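PDB 3PZF: serpin 2, which inhibits serine proteases of the CLIPB type, so restraining phenoloxidase activation and melanization in the mosquito's hemolymph. Local coordinates for residues S75-N80 and S88-L93; S44-K49 and Q92-A97. All blocks are in the same frame, centred on the assembly; numbering follows the deposited sequence.

In the fold
Two nested contacts illustrate how one helix can hold both a nearby loop and a more distant helix. After helix 24-35 the chain runs through helix 45-58, helix 69-73, the loop holding 75-80, and helix 83-98. Interaction 1 closes a short loop of chain, seven residues lying between 75-80 and 88-93. Interaction 2 spans the wider excursion from 44-49 to 92-97, so interaction 1 lies inside it, and both end on helix 83-98, where their segments share Gln-92 and Leu-93. Their centres are about 10 Å apart and they touch: Tyr-90 packs on Phe-46, and Val-77 on Lys-49. Together they tie the loop and helix 83-98 to the start of helix 45-58.

Interaction 1. Residues S75-N80 and S88-L93; sequences SSVIQN and SYYKQL
The phenol of Tyr-90 reaches across to the backbone of the loop: its OH donates to Val-77 O at a very short 2.5 Å. The carbonyl oxygen lies in the plane of the ring at its edge, and the angle at Val-77 O, from its carbonyl carbon to Tyr-90 OH, is about 140°, so the bond is bent at the acceptor. Tyr-90 thereby ends its long side chain on a main-chain oxygen of Val-77, a buried residue in an otherwise more open loop, while Val-77 CG1 makes a van der Waals contact with the same OH at 3.7 Å.

Beside this bond, Gln-79 meets Tyr-89 by its flat end. The amide lies over one face of the ring, the two planes 25° apart, with CD 3.7 Å above the ring plane and displaced toward the rim. OE1 settles over the CD2-CE2 side, 3.5 Å from Tyr-89 CE2, and CG follows at 3.7 Å from Tyr-89 CD2. A bend at chi2 (-53°) folds the glutamine chain so that its amide can lie down on the ring. From the opposite face Leu-93 CD1 covers the same ring, one turn further along the helix, so that Tyr-89 is sandwiched between amide and methyl.

The two tyrosines also meet each other, Tyr-89 CD2 standing over the centre of a Tyr-90 ring face at 3.8 Å above its plane. Two further bonds fix the glutamine: OE1 accepts from Gln-22 NE2, and its backbone N is bonded to Thr-86 OG1. Val-77 and Tyr-90 both pack on Thr-53 of helix 45-58. In this serpin fold the contact joins helix 83-98 to the loop that leads into it, and lays both against helix 45-58.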
loop_
_atom_site.group_PDB
_atom_site.type_symbol
_atom_site.label_atom_id
_atom_site.label_comp_id
_atom_site.label_asym_id
_atom_site.label_seq_id
_atom_site.Cartn_x
_atom_site.Cartn_y
_atom_site.Cartn_z
ATOM N N SER A 75 -5.356 -11.537 -14.218
ATOM C CA SER A 75 -6.793 -11.389 -14.463
ATOM C C SER A 75 -7.538 -10.544 -13.451
ATOM O O SER A 75 -8.235 -9.602 -13.823
ATOM C CB SER A 75 -7.461 -12.760 -14.479
ATOM O OG SER A 75 -7.534 -13.292 -13.166
ATOM N N SER A 76 -7.421 -10.901 -12.174
ATOM C CA SER A 76 -8.225 -10.277 -11.129
ATOM C C SER A 76 -7.817 -8.828 -10.885
ATOM O O SER A 76 -8.294 -8.173 -9.956
ATOM C CB SER A 76 -8.101 -11.065 -9.829
ATOM O OG SER A 76 -6.773 -11.022 -9.336
ATOM N N VAL A 77 -6.920 -8.341 -11.723
ATOM C CA VAL A 77 -6.440 -6.986 -11.639
ATOM C C VAL A 77 -6.891 -6.179 -12.852
ATOM O O VAL A 77 -6.968 -4.956 -12.804
ATOM C CB VAL A 77 -4.888 -7.010 -11.540
ATOM C CG1 VAL A 77 -4.249 -5.855 -12.300
ATOM C CG2 VAL A 77 -4.457 -7.053 -10.098
ATOM N N ILE A 78 -7.210 -6.864 -13.946
ATOM C CA ILE A 78 -7.618 -6.198 -15.177
ATOM C C ILE A 78 -9.136 -6.025 -15.222
ATOM O O ILE A 78 -9.866 -6.852 -14.678
ATOM C CB ILE A 78 -7.145 -7.003 -16.424
ATOM C CG1 ILE A 78 -5.610 -7.091 -16.448
ATOM C CG2 ILE A 78 -7.704 -6.403 -17.725
ATOM C CD1 ILE A 78 -4.883 -5.774 -16.181
ATOM N N GLN A 79 -9.599 -4.961 -15.888
ATOM C CA GLN A 79 -11.016 -4.639 -15.935
ATOM C C GLN A 79 -11.683 -5.234 -17.156
ATOM O O GLN A 79 -11.441 -4.791 -18.275
ATOM C CB GLN A 79 -11.220 -3.123 -15.943
ATOM C CG GLN A 79 -10.690 -2.422 -14.704
ATOM C CD GLN A 79 -11.214 -3.026 -13.414
ATOM O OE1 GLN A 79 -10.435 -3.350 -12.521
ATOM N NE2 GLN A 79 -12.540 -3.177 -13.307
ATOM N N ASN A 80 -12.534 -6.233 -16.935
ATOM C CA ASN A 80 -13.278 -6.868 -18.023
ATOM C C ASN A 80 -12.413 -7.142 -19.259
ATOM O O ASN A 80 -12.909 -7.116 -20.393
ATOM C CB ASN A 80 -14.481 -6.001 -18.413
ATOM N N SER A 88 -8.857 3.815 -18.167
ATOM C CA SER A 88 -9.651 4.880 -17.554
ATOM C C SER A 88 -9.917 4.584 -16.087
ATOM O O SER A 88 -9.946 5.491 -15.278
ATOM C CB SER A 88 -10.966 5.137 -18.307
ATOM O OG SER A 88 -11.719 3.952 -18.441
ATOM N N TYR A 89 -10.061 3.309 -15.745
ATOM C CA TYR A 89 -10.274 2.898 -14.359
ATOM C C TYR A 89 -9.084 3.248 -13.498
ATOM O O TYR A 89 -9.233 3.946 -12.493
ATOM C CB TYR A 89 -10.491 1.382 -14.278
ATOM C CG TYR A 89 -10.734 0.866 -12.877
ATOM C CD1 TYR A 89 -11.958 1.089 -12.252
ATOM C CD2 TYR A 89 -9.777 0.140 -12.202
ATOM C CE1 TYR A 89 -12.206 0.624 -10.987
ATOM C CE2 TYR A 89 -10.015 -0.331 -10.903
ATOM C CZ TYR A 89 -11.245 -0.086 -10.318
ATOM O OH TYR A 89 -11.533 -0.533 -9.045
ATOM N N TYR A 90 -7.911 2.718 -13.842
ATOM C CA TYR A 90 -6.733 2.970 -13.023
ATOM C C TYR A 90 -6.359 4.442 -13.053
ATOM O O TYR A 90 -5.910 4.991 -12.052
ATOM C CB TYR A 90 -5.559 2.055 -13.397
ATOM C CG TYR A 90 -5.785 0.673 -12.876
ATOM C CD1 TYR A 90 -5.769 0.437 -11.500
ATOM C CD2 TYR A 90 -6.082 -0.384 -13.719
ATOM C CE1 TYR A 90 -5.997 -0.807 -10.996
ATOM C CE2 TYR A 90 -6.302 -1.654 -13.217
ATOM C CZ TYR A 90 -6.266 -1.849 -11.840
ATOM O OH TYR A 90 -6.475 -3.080 -11.274
ATOM N N LYS A 91 -6.600 5.099 -14.178
ATOM C CA LYS A 91 -6.272 6.508 -14.271
ATOM C C LYS A 91 -7.157 7.318 -13.306
ATOM O O LYS A 91 -6.692 8.244 -12.640
ATOM C CB LYS A 91 -6.454 6.978 -15.714
ATOM C CG LYS A 91 -6.053 8.408 -15.961
ATOM C CD LYS A 91 -6.230 8.767 -17.459
ATOM C CE LYS A 91 -6.603 10.217 -17.625
ATOM N NZ LYS A 91 -5.435 11.104 -17.411
ATOM N N GLN A 92 -8.439 6.975 -13.249
ATOM C CA GLN A 92 -9.380 7.697 -12.400
ATOM C C GLN A 92 -8.988 7.520 -10.938
ATOM O O GLN A 92 -8.958 8.489 -10.176
ATOM C CB GLN A 92 -10.805 7.177 -12.591
ATOM C CG GLN A 92 -11.760 7.694 -11.521
ATOM C CD GLN A 92 -13.212 7.271 -11.718
ATOM O OE1 GLN A 92 -14.099 7.718 -10.985
ATOM N NE2 GLN A 92 -13.464 6.423 -12.708
ATOM N N LEU A 93 -8.709 6.277 -10.549
ATOM C CA LEU A 93 -8.323 5.984 -9.156
ATOM C C LEU A 93 -6.985 6.645 -8.769
ATOM O O LEU A 93 -6.845 7.126 -7.652
ATOM C CB LEU A 93 -8.229 4.471 -8.917
ATOM C CG LEU A 93 -9.523 3.746 -8.491
ATOM C CD1 LEU A 93 -10.667 3.977 -9.480
ATOM C CD2 LEU A 93 -9.249 2.262 -8.380
#

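Interaction 2. Residues S44-K49 and Q92-A97; sequences SPFSVK and QLLESA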
loop_
_atom_site.group_PDB
_atom_site.type_symbol
_atom_site.label_atom_id
_atom_site.label_comp_id
_atom_site.label_asym_id
_atom_site.label_seq_id
_atom_site.Cartn_x
_atom_site.Cartn_y
_atom_site.Cartn_z
ATOM N N SER A 44 1.489 -0.847 -0.378
ATOM C CA SER A 44 0.371 -0.226 -1.093
ATOM C C SER A 44 -0.222 -1.244 -2.065
ATOM O O SER A 44 0.303 -1.436 -3.156
ATOM C CB SER A 44 0.819 1.032 -1.842
ATOM O OG SER A 44 -0.257 1.527 -2.649
ATOM N N PRO A 45 -1.311 -1.919 -1.652
ATOM C CA PRO A 45 -1.842 -2.981 -2.517
ATOM C C PRO A 45 -2.345 -2.402 -3.820
ATOM O O PRO A 45 -2.125 -2.998 -4.872
ATOM C CB PRO A 45 -3.000 -3.586 -1.702
ATOM C CG PRO A 45 -2.711 -3.157 -0.241
ATOM C CD PRO A 45 -1.982 -1.845 -0.330
ATOM N N PHE A 46 -2.989 -1.248 -3.773
ATOM C CA PHE A 46 -3.459 -0.645 -5.030
ATOM C C PHE A 46 -2.255 -0.422 -5.982
ATOM O O PHE A 46 -2.343 -0.678 -7.188
ATOM C CB PHE A 46 -4.155 0.680 -4.755
ATOM C CG PHE A 46 -4.441 1.465 -6.000
ATOM C CD1 PHE A 46 -5.399 1.016 -6.886
ATOM C CD2 PHE A 46 -3.749 2.639 -6.289
ATOM C CE1 PHE A 46 -5.669 1.723 -8.062
ATOM C CE2 PHE A 46 -4.038 3.366 -7.464
ATOM C CZ PHE A 46 -4.986 2.887 -8.342
ATOM N N SER A 47 -1.119 0.041 -5.447
ATOM C CA SER A 47 0.044 0.300 -6.310
ATOM C C SER A 47 0.556 -0.982 -6.916
ATOM O O SER A 47 1.050 -0.984 -8.030
ATOM C CB SER A 47 1.166 0.990 -5.510
ATOM O OG SER A 47 0.756 2.313 -5.172
ATOM N N VAL A 48 0.449 -2.086 -6.194
ATOM C CA VAL A 48 0.857 -3.367 -6.761
ATOM C C VAL A 48 0.006 -3.667 -7.988
ATOM O O VAL A 48 0.519 -4.162 -8.994
ATOM C CB VAL A 48 0.772 -4.528 -5.756
ATOM C CG1 VAL A 48 1.154 -5.859 -6.423
ATOM C CG2 VAL A 48 1.707 -4.274 -4.577
ATOM N N LYS A 49 -1.285 -3.360 -7.925
ATOM C CA LYS A 49 -2.130 -3.637 -9.086
ATOM C C LYS A 49 -1.736 -2.758 -10.270
ATOM O O LYS A 49 -1.777 -3.205 -11.417
ATOM C CB LYS A 49 -3.608 -3.478 -8.730
ATOM C CG LYS A 49 -4.001 -4.420 -7.591
ATOM C CD LYS A 49 -5.552 -4.575 -7.512
ATOM C CE LYS A 49 -6.252 -3.317 -7.031
ATOM N NZ LYS A 49 -7.734 -3.611 -6.737
ATOM N N GLN A 92 -8.439 6.975 -13.249
ATOM C CA GLN A 92 -9.380 7.697 -12.400
ATOM C C GLN A 92 -8.988 7.520 -10.938
ATOM O O GLN A 92 -8.958 8.489 -10.176
ATOM C CB GLN A 92 -10.805 7.177 -12.591
ATOM C CG GLN A 92 -11.760 7.694 -11.521
ATOM C CD GLN A 92 -13.212 7.271 -11.718
ATOM O OE1 GLN A 92 -14.099 7.718 -10.985
ATOM N NE2 GLN A 92 -13.464 6.423 -12.708
ATOM N N LEU A 93 -8.709 6.277 -10.549
ATOM C CA LEU A 93 -8.323 5.984 -9.156
ATOM C C LEU A 93 -6.985 6.645 -8.769
ATOM O O LEU A 93 -6.845 7.126 -7.652
ATOM C CB LEU A 93 -8.229 4.471 -8.917
ATOM C CG LEU A 93 -9.523 3.746 -8.491
ATOM C CD1 LEU A 93 -10.667 3.977 -9.480
ATOM C CD2 LEU A 93 -9.249 2.262 -8.380
ATOM N N LEU A 94 -6.012 6.661 -9.679
ATOM C CA LEU A 94 -4.725 7.313 -9.402
ATOM C C LEU A 94 -4.944 8.796 -9.188
ATOM O O LEU A 94 -4.371 9.398 -8.288
ATOM C CB LEU A 94 -3.739 7.145 -10.563
ATOM C CG LEU A 94 -2.921 5.876 -10.515
ATOM C CD1 LEU A 94 -2.252 5.647 -11.863
ATOM C CD2 LEU A 94 -1.877 5.968 -9.359
ATOM N N GLU A 95 -5.770 9.395 -10.038
ATOM C CA GLU A 95 -5.980 10.834 -9.973
ATOM C C GLU A 95 -6.838 11.236 -8.764
ATOM O O GLU A 95 -6.660 12.317 -8.203
ATOM C CB GLU A 95 -6.550 11.341 -11.313
ATOM C CG GLU A 95 -5.496 11.231 -12.432
ATOM C CD GLU A 95 -5.974 11.687 -13.802
ATOM O OE1 GLU A 95 -7.190 11.902 -13.981
ATOM O OE2 GLU A 95 -5.105 11.807 -14.700
ATOM N N SER A 96 -7.755 10.368 -8.342
ATOM C CA SER A 96 -8.580 10.664 -7.179
ATOM C C SER A 96 -7.681 10.641 -5.941
ATOM O O SER A 96 -7.818 11.466 -5.039
ATOM C CB SER A 96 -9.683 9.621 -6.997
ATOM O OG SER A 96 -10.402 9.817 -5.775
ATOM N N ALA A 97 -6.769 9.678 -5.898
ATOM C CA ALA A 97 -5.907 9.519 -4.714
ATOM C C ALA A 97 -4.860 10.612 -4.618
ATOM O O ALA A 97 -4.606 11.144 -3.533
ATOM C CB ALA A 97 -5.204 8.166 -4.733
#
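Phe-46 pushes the far end of its ring against two successive leucines of helix 83-98. On one side CE1 meets Leu-93 CD2 at 3.6 Å, an oblique approach. On the other, CE2 meets Leu-94 CD2 at 3.9 Å, and here the methyl sits at the ring's edge, near its plane. Between them CZ comes to 3.7 Å from Leu-93 CB, close to the helix backbone. The ring is thus driven end-on into the seam between neighbouring side chains.

With CG trans to the backbone N (chi1 170°), the phenylalanine extends straight from its helix toward the partner. Leu-94 starts off across the line of approach, but its chi1 of -87° swings the branch round until CD2 reaches the ring. Leu-93 presents both its CB and its CD2 to the ring.

The phenylalanine belongs to the first turn of helix 45-58. This Ser-Pro-Phe-Ser start, with Gln-335 of strand 332-341 packed beside both serines, is consistent with the shutter region of serpins, under the central sheet that opens when the reactive loop inserts. Ser-44 is the N-cap of the helix, OG accepting from Ser-47 N at 3.3 Å with an N-H...O angle of 150°. The same oxygen accepts from Ser-47 OG at 2.8 Å, and it is also bonded to Leu-387 O, so three partners grip one buried hydroxyl.

No hydrogen bond joins 44-49 to 92-97; apolar side chains carry the contact. Strand 386-392 adds Leu-387 to the Phe-46 side chain and also touches Ala-97.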